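Local coordinates for organic hydroperoxide resistance protein OhrB (Bacillus subtilis, PDB 2BJO) that takes part in resistance to organic hydroperoxides, probably by reducing them to the less harmful alcohols, at residues G13-I18 / I29-A34; I69-E74 / K101-E106; G77-M82 / I92-V97. The protein carries 3 engineered substitutions. One frame throughout, in Å; residues are numbered along the deposited sequence.

Interaction 1 of 3, residues G13-I18 / I29-A34; sequences GRAGHI and IVMPNA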
loop_
_atom_site.group_PDB
_atom_site.type_symbol
_atom_site.label_atom_id
_atom_site.label_comp_id
_atom_site.label_asym_id
_atom_site.label_seq_id
_atom_site.Cartn_x
_atom_site.Cartn_y
_atom_site.Cartn_z
ATOM N N GLY A 13 -14.467 -7.419 -3.910
ATOM C CA GLY A 13 -13.802 -7.026 -5.142
ATOM C C GLY A 13 -13.566 -5.588 -5.546
ATOM O O GLY A 13 -13.170 -4.795 -4.687
ATOM N N ARG A 14 -13.775 -5.264 -6.828
ATOM C CA ARG A 14 -13.468 -3.908 -7.292
ATOM C C ARG A 14 -14.532 -2.852 -6.945
ATOM O O ARG A 14 -14.294 -1.649 -7.065
ATOM C CB ARG A 14 -12.947 -3.861 -8.747
ATOM C CG ARG A 14 -11.400 -4.006 -8.905
ATOM C CD ARG A 14 -10.379 -3.231 -7.998
ATOM N NE ARG A 14 -10.002 -1.835 -8.286
ATOM C CZ ARG A 14 -8.955 -1.401 -9.003
ATOM N NH1 ARG A 14 -8.072 -2.217 -9.573
ATOM N NH2 ARG A 14 -8.756 -0.090 -9.168
ATOM N N ALA A 15 -15.707 -3.300 -6.525
ATOM C CA ALA A 15 -16.765 -2.408 -6.060
ATOM C C ALA A 15 -17.004 -2.724 -4.591
ATOM O O ALA A 15 -18.124 -2.558 -4.114
ATOM C CB ALA A 15 -18.031 -2.575 -6.886
ATOM N N GLY A 16 -15.985 -3.157 -3.857
ATOM C CA GLY A 16 -16.242 -3.657 -2.510
ATOM C C GLY A 16 -16.120 -2.668 -1.365
ATOM O O GLY A 16 -16.402 -1.465 -1.459
ATOM N N HIS A 17 -15.663 -3.193 -0.236
ATOM C CA HIS A 17 -15.473 -2.328 0.923
ATOM C C HIS A 17 -14.328 -2.871 1.788
ATOM O O HIS A 17 -14.142 -4.088 1.883
ATOM C CB HIS A 17 -16.835 -2.284 1.619
ATOM C CG HIS A 17 -16.911 -1.349 2.783
ATOM N ND1 HIS A 17 -17.494 -0.103 2.693
ATOM C CD2 HIS A 17 -16.459 -1.470 4.054
ATOM C CE1 HIS A 17 -17.409 0.499 3.868
ATOM N NE2 HIS A 17 -16.779 -0.304 4.709
ATOM N N ILE A 18 -13.590 -1.970 2.426
ATOM C CA ILE A 18 -12.494 -2.292 3.323
ATOM C C ILE A 18 -12.827 -1.781 4.717
ATOM O O ILE A 18 -13.304 -0.648 4.876
ATOM C CB ILE A 18 -11.107 -1.716 2.911
ATOM C CG1 ILE A 18 -11.189 -0.236 2.518
ATOM C CG2 ILE A 18 -10.483 -2.553 1.802
ATOM C CD1 ILE A 18 -9.830 0.418 2.417
ATOM N N ILE A 29 -14.580 0.693 -2.023
ATOM C CA ILE A 29 -13.618 0.605 -3.102
ATOM C C ILE A 29 -14.433 1.040 -4.308
ATOM O O ILE A 29 -15.482 0.451 -4.594
ATOM C CB ILE A 29 -13.025 -0.808 -3.252
ATOM C CG1 ILE A 29 -12.315 -1.222 -1.944
ATOM C CG2 ILE A 29 -12.113 -0.898 -4.459
ATOM C CD1 ILE A 29 -11.071 -0.416 -1.534
ATOM N N VAL A 30 -13.932 2.064 -4.991
ATOM C CA VAL A 30 -14.671 2.656 -6.100
ATOM C C VAL A 30 -13.974 2.509 -7.451
ATOM O O VAL A 30 -12.763 2.412 -7.580
ATOM C CB VAL A 30 -15.000 4.184 -5.893
ATOM C CG1 VAL A 30 -15.982 4.378 -4.732
ATOM C CG2 VAL A 30 -13.733 5.084 -5.779
ATOM N N MET A 31 -14.801 2.572 -8.481
ATOM C CA MET A 31 -14.383 2.376 -9.861
ATOM C C MET A 31 -14.167 3.757 -10.462
ATOM O O MET A 31 -14.548 4.744 -9.824
ATOM C CB MET A 31 -15.473 1.636 -10.634
ATOM C CG MET A 31 -16.260 0.671 -9.758
ATOM S SD MET A 31 -16.554 -0.876 -10.605
ATOM C CE MET A 31 -14.841 -1.432 -10.558
ATOM N N PRO A 32 -13.532 3.820 -11.646
ATOM C CA PRO A 32 -13.335 5.065 -12.392
ATOM C C PRO A 32 -14.569 5.968 -12.572
ATOM O O PRO A 32 -14.367 7.166 -12.651
ATOM C CB PRO A 32 -12.761 4.557 -13.719
ATOM C CG PRO A 32 -11.937 3.390 -13.292
ATOM C CD PRO A 32 -12.864 2.695 -12.329
ATOM N N ASN A 33 -15.792 5.438 -12.617
ATOM C CA ASN A 33 -17.020 6.221 -12.752
ATOM C C ASN A 33 -17.664 6.695 -11.443
ATOM O O ASN A 33 -18.835 7.048 -11.413
ATOM C CB ASN A 33 -18.032 5.457 -13.636
ATOM C CG ASN A 33 -18.659 4.238 -12.965
ATOM O OD1 ASN A 33 -18.147 3.667 -11.988
ATOM N ND2 ASN A 33 -19.806 3.846 -13.502
ATOM N N ALA A 34 -16.919 6.712 -10.341
ATOM C CA ALA A 34 -17.465 7.048 -9.015
ATOM C C ALA A 34 -18.191 8.392 -8.899
ATOM O O ALA A 34 -19.276 8.452 -8.303
ATOM C CB ALA A 34 -16.375 6.983 -7.932
HETATM O O HOH W 1 -12.288 -0.437 -8.194
#

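Interaction 2 of 3, residues I69-E74 / K101-E106; sequences IEIDSE and KDLDRE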
loop_
_atom_site.group_PDB
_atom_site.type_symbol
_atom_site.label_atom_id
_atom_site.label_comp_id
_atom_site.label_asym_id
_atom_site.label_seq_id
_atom_site.Cartn_x
_atom_site.Cartn_y
_atom_site.Cartn_z
ATOM N N ILE A 69 19.494 16.102 11.971
ATOM C CA ILE A 69 18.771 17.035 11.121
ATOM C C ILE A 69 17.275 16.838 11.372
ATOM O O ILE A 69 16.779 15.721 11.354
ATOM C CB ILE A 69 19.170 16.877 9.632
ATOM C CG1 ILE A 69 20.647 17.210 9.441
ATOM C CG2 ILE A 69 18.349 17.802 8.707
ATOM C CD1 ILE A 69 21.266 16.822 8.120
ATOM N N GLU A 70 16.570 17.938 11.606
ATOM C CA GLU A 70 15.128 17.986 11.743
ATOM C C GLU A 70 14.569 18.380 10.393
ATOM O O GLU A 70 14.957 19.420 9.886
ATOM C CB GLU A 70 14.708 19.068 12.739
ATOM C CG GLU A 70 15.189 18.848 14.169
ATOM C CD GLU A 70 14.511 17.657 14.797
ATOM O OE1 GLU A 70 13.270 17.572 14.702
ATOM O OE2 GLU A 70 15.200 16.792 15.378
ATOM N N ILE A 71 13.673 17.601 9.799
ATOM C CA ILE A 71 13.141 17.953 8.481
ATOM C C ILE A 71 11.645 18.227 8.524
ATOM O O ILE A 71 10.901 17.659 9.328
ATOM C CB ILE A 71 13.467 16.916 7.396
ATOM C CG1 ILE A 71 13.034 15.515 7.810
ATOM C CG2 ILE A 71 14.964 16.919 7.080
ATOM C CD1 ILE A 71 12.897 14.611 6.612
ATOM N N ASP A 72 11.248 19.135 7.639
ATOM C CA ASP A 72 9.887 19.597 7.458
ATOM C C ASP A 72 9.662 19.197 6.003
ATOM O O ASP A 72 10.171 19.860 5.086
ATOM C CB ASP A 72 9.814 21.090 7.771
ATOM C CG ASP A 72 8.426 21.684 7.609
ATOM O OD1 ASP A 72 7.464 20.918 7.417
ATOM O OD2 ASP A 72 8.314 22.931 7.673
ATOM N N SER A 73 8.943 18.095 5.822
ATOM C CA SER A 73 8.747 17.550 4.486
ATOM C C SER A 73 7.276 17.296 4.161
ATOM O O SER A 73 6.416 17.097 5.037
ATOM C CB SER A 73 9.557 16.259 4.255
ATOM O OG SER A 73 9.089 15.185 5.068
ATOM N N GLU A 74 7.043 17.335 2.850
ATOM C CA GLU A 74 5.815 16.940 2.184
ATOM C C GLU A 74 6.268 16.077 1.030
ATOM O O GLU A 74 7.112 16.498 0.217
ATOM C CB GLU A 74 4.993 18.108 1.664
ATOM C CG GLU A 74 4.323 18.922 2.748
ATOM C CD GLU A 74 3.467 20.069 2.228
ATOM O OE1 GLU A 74 3.015 20.038 1.066
ATOM O OE2 GLU A 74 3.234 21.041 2.981
ATOM N N LYS A 101 11.387 21.742 1.982
ATOM C CA LYS A 101 11.333 23.138 2.431
ATOM C C LYS A 101 12.680 23.888 2.452
ATOM O O LYS A 101 13.189 24.177 1.368
ATOM C CB LYS A 101 10.588 23.167 3.772
ATOM C CG LYS A 101 9.204 22.512 3.812
ATOM C CD LYS A 101 8.072 23.262 3.102
ATOM C CE LYS A 101 6.663 22.712 3.381
ATOM N NZ LYS A 101 6.186 22.723 4.795
ATOM N N ASP A 102 13.264 24.192 3.613
ATOM C CA ASP A 102 14.489 25.004 3.679
ATOM C C ASP A 102 15.767 24.164 3.702
ATOM O O ASP A 102 16.858 24.719 3.788
ATOM C CB ASP A 102 14.431 25.970 4.871
ATOM C CG ASP A 102 13.279 26.971 4.761
ATOM O OD1 ASP A 102 13.113 27.659 3.722
ATOM O OD2 ASP A 102 12.523 27.063 5.757
ATOM N N LEU A 103 15.662 22.837 3.620
ATOM C CA LEU A 103 16.843 21.995 3.645
ATOM C C LEU A 103 17.742 22.285 2.446
ATOM O O LEU A 103 17.241 22.418 1.333
ATOM C CB LEU A 103 16.407 20.534 3.616
ATOM C CG LEU A 103 17.448 19.436 3.710
ATOM C CD1 LEU A 103 18.248 19.517 5.025
ATOM C CD2 LEU A 103 16.712 18.131 3.617
ATOM N N ASP A 104 19.051 22.370 2.661
ATOM C CA ASP A 104 19.936 22.531 1.515
ATOM C C ASP A 104 19.693 21.345 0.584
ATOM O O ASP A 104 19.567 20.180 1.012
ATOM C CB ASP A 104 21.415 22.622 1.875
ATOM C CG ASP A 104 21.730 23.850 2.707
ATOM O OD1 ASP A 104 21.143 24.945 2.527
ATOM O OD2 ASP A 104 22.615 23.692 3.566
ATOM N N ARG A 105 19.618 21.722 -0.688
ATOM C CA ARG A 105 19.362 20.787 -1.767
ATOM C C ARG A 105 20.345 19.615 -1.855
ATOM O O ARG A 105 19.888 18.478 -2.029
ATOM C CB ARG A 105 19.286 21.528 -3.104
ATOM C CG ARG A 105 18.586 20.675 -4.142
ATOM C CD ARG A 105 19.003 21.099 -5.520
ATOM N NE ARG A 105 18.824 19.944 -6.391
ATOM C CZ ARG A 105 17.738 19.710 -7.101
ATOM N NH1 ARG A 105 16.712 20.557 -7.041
ATOM N NH2 ARG A 105 17.713 18.620 -7.861
ATOM N N GLU A 106 21.644 19.875 -1.745
ATOM C CA GLU A 106 22.653 18.820 -1.749
ATOM C C GLU A 106 22.306 17.813 -0.665
ATOM O O GLU A 106 22.394 16.619 -0.860
ATOM C CB GLU A 106 24.081 19.164 -1.296
ATOM C CG GLU A 106 24.729 20.459 -1.597
ATOM C CD GLU A 106 24.265 21.665 -0.823
ATOM O OE1 GLU A 106 25.104 22.281 -0.121
ATOM O OE2 GLU A 106 23.070 21.962 -1.017
#

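Interaction 3 of 3, residues G77-M82 / I92-V97; sequences GQVSLM and IGVTLV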
loop_
_atom_site.group_PDB
_atom_site.type_symbol
_atom_site.label_atom_id
_atom_site.label_comp_id
_atom_site.label_asym_id
_atom_site.label_seq_id
_atom_site.Cartn_x
_atom_site.Cartn_y
_atom_site.Cartn_z
ATOM N N GLY A 77 2.964 11.094 -3.075
ATOM C CA GLY A 77 3.018 9.809 -3.756
ATOM C C GLY A 77 2.030 9.811 -4.912
ATOM O O GLY A 77 0.873 10.189 -4.722
ATOM N N GLN A 78 2.505 9.396 -6.086
ATOM C CA GLN A 78 1.716 9.347 -7.321
ATOM C C GLN A 78 1.819 7.925 -7.891
ATOM O O GLN A 78 2.862 7.482 -8.395
ATOM C CB GLN A 78 2.195 10.384 -8.332
ATOM C CG GLN A 78 2.352 11.771 -7.743
ATOM C CD GLN A 78 2.952 12.717 -8.744
ATOM O OE1 GLN A 78 3.535 12.276 -9.733
ATOM N NE2 GLN A 78 2.809 14.017 -8.501
ATOM N N VAL A 79 0.718 7.190 -7.785
ATOM C CA VAL A 79 0.684 5.805 -8.176
ATOM C C VAL A 79 -0.223 5.647 -9.388
ATOM O O VAL A 79 -1.426 5.901 -9.268
ATOM C CB VAL A 79 0.200 4.934 -6.994
ATOM C CG1 VAL A 79 -0.089 3.475 -7.439
ATOM C CG2 VAL A 79 1.187 4.971 -5.847
ATOM N N SER A 80 0.333 5.177 -10.503
ATOM C CA SER A 80 -0.434 4.975 -11.736
ATOM C C SER A 80 -0.773 3.507 -12.032
ATOM O O SER A 80 0.112 2.651 -11.918
ATOM C CB SER A 80 0.305 5.556 -12.952
ATOM O OG SER A 80 0.550 6.944 -12.790
ATOM N N LEU A 81 -2.025 3.245 -12.414
ATOM C CA LEU A 81 -2.388 1.944 -12.958
ATOM C C LEU A 81 -2.115 2.001 -14.456
ATOM O O LEU A 81 -2.472 2.968 -15.122
ATOM C CB LEU A 81 -3.842 1.556 -12.742
ATOM C CG LEU A 81 -4.248 0.127 -13.071
ATOM C CD1 LEU A 81 -3.578 -0.876 -12.141
ATOM C CD2 LEU A 81 -5.776 0.100 -12.974
ATOM N N MET A 82 -1.498 0.937 -14.962
ATOM C CA MET A 82 -1.052 0.850 -16.344
ATOM C C MET A 82 -1.291 -0.534 -16.932
ATOM O O MET A 82 -1.391 -1.523 -16.216
ATOM C CB MET A 82 0.449 1.093 -16.420
ATOM C CG MET A 82 0.932 2.296 -15.660
ATOM S SD MET A 82 2.710 2.257 -15.865
ATOM C CE MET A 82 2.939 4.028 -15.704
ATOM N N ILE A 92 1.608 -1.425 -11.882
ATOM C CA ILE A 92 1.805 -0.160 -11.178
ATOM C C ILE A 92 3.073 0.593 -11.523
ATOM O O ILE A 92 4.125 -0.006 -11.742
ATOM C CB ILE A 92 1.819 -0.538 -9.645
ATOM C CG1 ILE A 92 0.392 -0.867 -9.194
ATOM C CG2 ILE A 92 2.484 0.442 -8.700
ATOM C CD1 ILE A 92 -0.665 0.147 -9.506
ATOM N N GLY A 93 2.950 1.918 -11.513
ATOM C CA GLY A 93 4.022 2.909 -11.711
ATOM C C GLY A 93 3.978 3.837 -10.512
ATOM O O GLY A 93 2.902 4.119 -9.967
ATOM N N VAL A 94 5.130 4.305 -10.047
ATOM C CA VAL A 94 5.178 5.178 -8.863
ATOM C C VAL A 94 6.107 6.374 -9.065
ATOM O O VAL A 94 7.250 6.163 -9.435
ATOM C CB VAL A 94 5.663 4.450 -7.565
ATOM C CG1 VAL A 94 5.655 5.387 -6.351
ATOM C CG2 VAL A 94 4.812 3.232 -7.208
ATOM N N THR A 95 5.635 7.593 -8.798
ATOM C CA THR A 95 6.493 8.763 -8.656
ATOM C C THR A 95 6.321 9.332 -7.239
ATOM O O THR A 95 5.217 9.386 -6.699
ATOM C CB THR A 95 6.254 9.749 -9.822
ATOM O OG1 THR A 95 6.733 9.127 -11.025
ATOM C CG2 THR A 95 7.014 11.049 -9.637
ATOM N N LEU A 96 7.413 9.752 -6.604
ATOM C CA LEU A 96 7.389 10.445 -5.318
ATOM C C LEU A 96 8.007 11.831 -5.508
ATOM O O LEU A 96 9.152 11.920 -5.941
ATOM C CB LEU A 96 8.115 9.659 -4.213
ATOM C CG LEU A 96 7.654 8.229 -3.902
ATOM C CD1 LEU A 96 8.690 7.460 -3.091
ATOM C CD2 LEU A 96 6.315 8.181 -3.176
ATOM N N VAL A 97 7.265 12.893 -5.187
ATOM C CA VAL A 97 7.736 14.272 -5.366
ATOM C C VAL A 97 8.001 14.743 -3.943
ATOM O O VAL A 97 7.078 14.866 -3.137
ATOM C CB VAL A 97 6.761 15.209 -6.078
ATOM C CG1 VAL A 97 7.432 16.561 -6.404
ATOM C CG2 VAL A 97 6.259 14.621 -7.392
#

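Interaction 1 of 3, residues G13-I18 / I29-A34
The guanidinium plane of Arg-14 is met obliquely by the methyl CG2 of Ile-29, which lies 4.5 Å from NE; the group also reaches towards Glu-45, with which NH2 makes a long, weak ion pair. The side chain bends at chi2 (-45°) and again at chi3, folding back so that NE comes round to the residue's own carbonyl. One water fills the angle between them: it accepts from Arg-14 NE at 2.7 Å, donates to Arg-14 O at 2.6 Å, and donates weakly to Val-30 O, linking the two segments. Beside it Met-31, flexible and unbranched, bends its chain to set CE 3.6 Å from Arg-14 CB. The one direct hydrogen bond across the contact runs from Ile-29 N to Gly-16 O, 2.9 Å long and almost straight (170° at H), yet the donor stands 53° out of the plane of the carbonyl. Glycine suits position 16, for a side chain there would press on Gly-13 N. Ile-29 is the apolar centre: CG2 leans over the Arg-14 carbonyl, while CD1 meets Ile-18 CG2 at 4.0 Å, the two side chains crossing at about a right angle. Both isoleucines also pack on the second subunit, Ile-29 on Ala-54, next in sequence to Cys-55 of the Cys-55–Cys-119 disulfide, and Arg-14 N is hydrogen-bonded to Glu-61 there. The arrangement belongs to the N-terminal antiparallel meander, whose first turn, middle strand and following loop lie against the cysteine-bearing helix of the partner, as in the intertwined dimers of the OsmC/Ohr family.

Interaction 2 of 3, residues I69-E74 / K101-E106
Lys-101 NZ sits between two carboxylates, 3.4 Å from Asp-72 OD1 in a weak hydrogen-bonded salt bridge and 3.9 Å from Glu-74 OE2 in a long one. Neither partner holds the amine tightly, as might be expected at the surface. Asp-72 turns its CG anti to the backbone N (chi1 180°), which carries the carboxylate to the lysine, whereas Glu-74 stretches an extended chain to the same nitrogen. The lysine bends at chi2 and chi4, and its CG is packed tightly against Asp-72 O, at 3.1 Å. A long, flexible residue can pass by the carbonyl of Asp-72 and still bring its amine to both acids. The contact joins the loop that leads from helix 44-65 into strand 74-84 to the connection between strand 89-99 and helix 105-118, both within the OsmC-like region. Farther from Glu-74, an apolar patch is built on Leu-103, whose two methyls divide the work: CD1 meets Ile-69 CG2 and CD2 meets Ile-71 CG2, each pair 4.1 Å apart. A forked leucine is apt for bridging two isoleucines one residue apart in a stretched chain. Ile-69 and Ile-71 also rest on Ala-64 of helix 44-65, and Leu-103 touches Ala-108.

Interaction 3 of 3, residues G77-M82 / I92-V97
Leu-96 and Met-82 each lean over a glycine of the opposite strand, but on different faces of the sheet. Leu-96 CD2 comes to 3.7 Å from Gly-77 CA, and Met-82 CE hangs 4.3 Å from Gly-93 CA; Gly-93, with no side chain, accommodates the methionine methyl. On the face of Leu-96, Ile-92 provides the main bump: its CD1 sits near Ser-80 O and fits between Val-79 CG1 (4.0 Å) and Leu-81 CD1 (4.1 Å). Val-79, Leu-81, Ile-92, Val-94 and Leu-96 make this face apolar, apt for burial under helix 44-65 (Ala-49, Tyr-52, Phe-56). On the other face Gln-78 lies alongside Thr-95, pointing the same way, with OE1 3.7 Å from Thr-95 CG2. The glutamine chain, extended beyond CG (chi2 174°), carries NE2 to Val-97 CG2 and to a hydrogen bond with Glu-76. Ser-80, small enough to sit close to Gly-93, has its OG hydrogen-bonded to Thr-5 OG1 of the second subunit. Four backbone hydrogen bonds join the pairs Gln-78/Thr-95 and Ser-80/Gly-93. This is an antiparallel beta hairpin, segments 77-82 and 92-97 running at 160° to each other, and strand 74-84 pairs in turn with a strand of the second subunit, giving the continuous intersubunit sheet of this OsmC/Ohr dimer.

How the interactions relate
From the N terminus, strand 4-11 comes first, and interaction 1 then closes a short loop that holds the rest of the meander, binding the turn before strand 17-20 to the loop after strand 26-28. The chain next runs through helix 44-65. Interaction 2 opens beyond it and closes a longer loop of mainly strand residues, inside which interaction 3, the hairpin 74-84/89-99, is nested. Interactions 1 and 2 lie on opposite sides of the chain's centre, their own centres about 37 Å apart. Interaction 3 is nearer the middle, its closest atoms about 5 Å from interaction 1 without touching. All three also touch the second subunit.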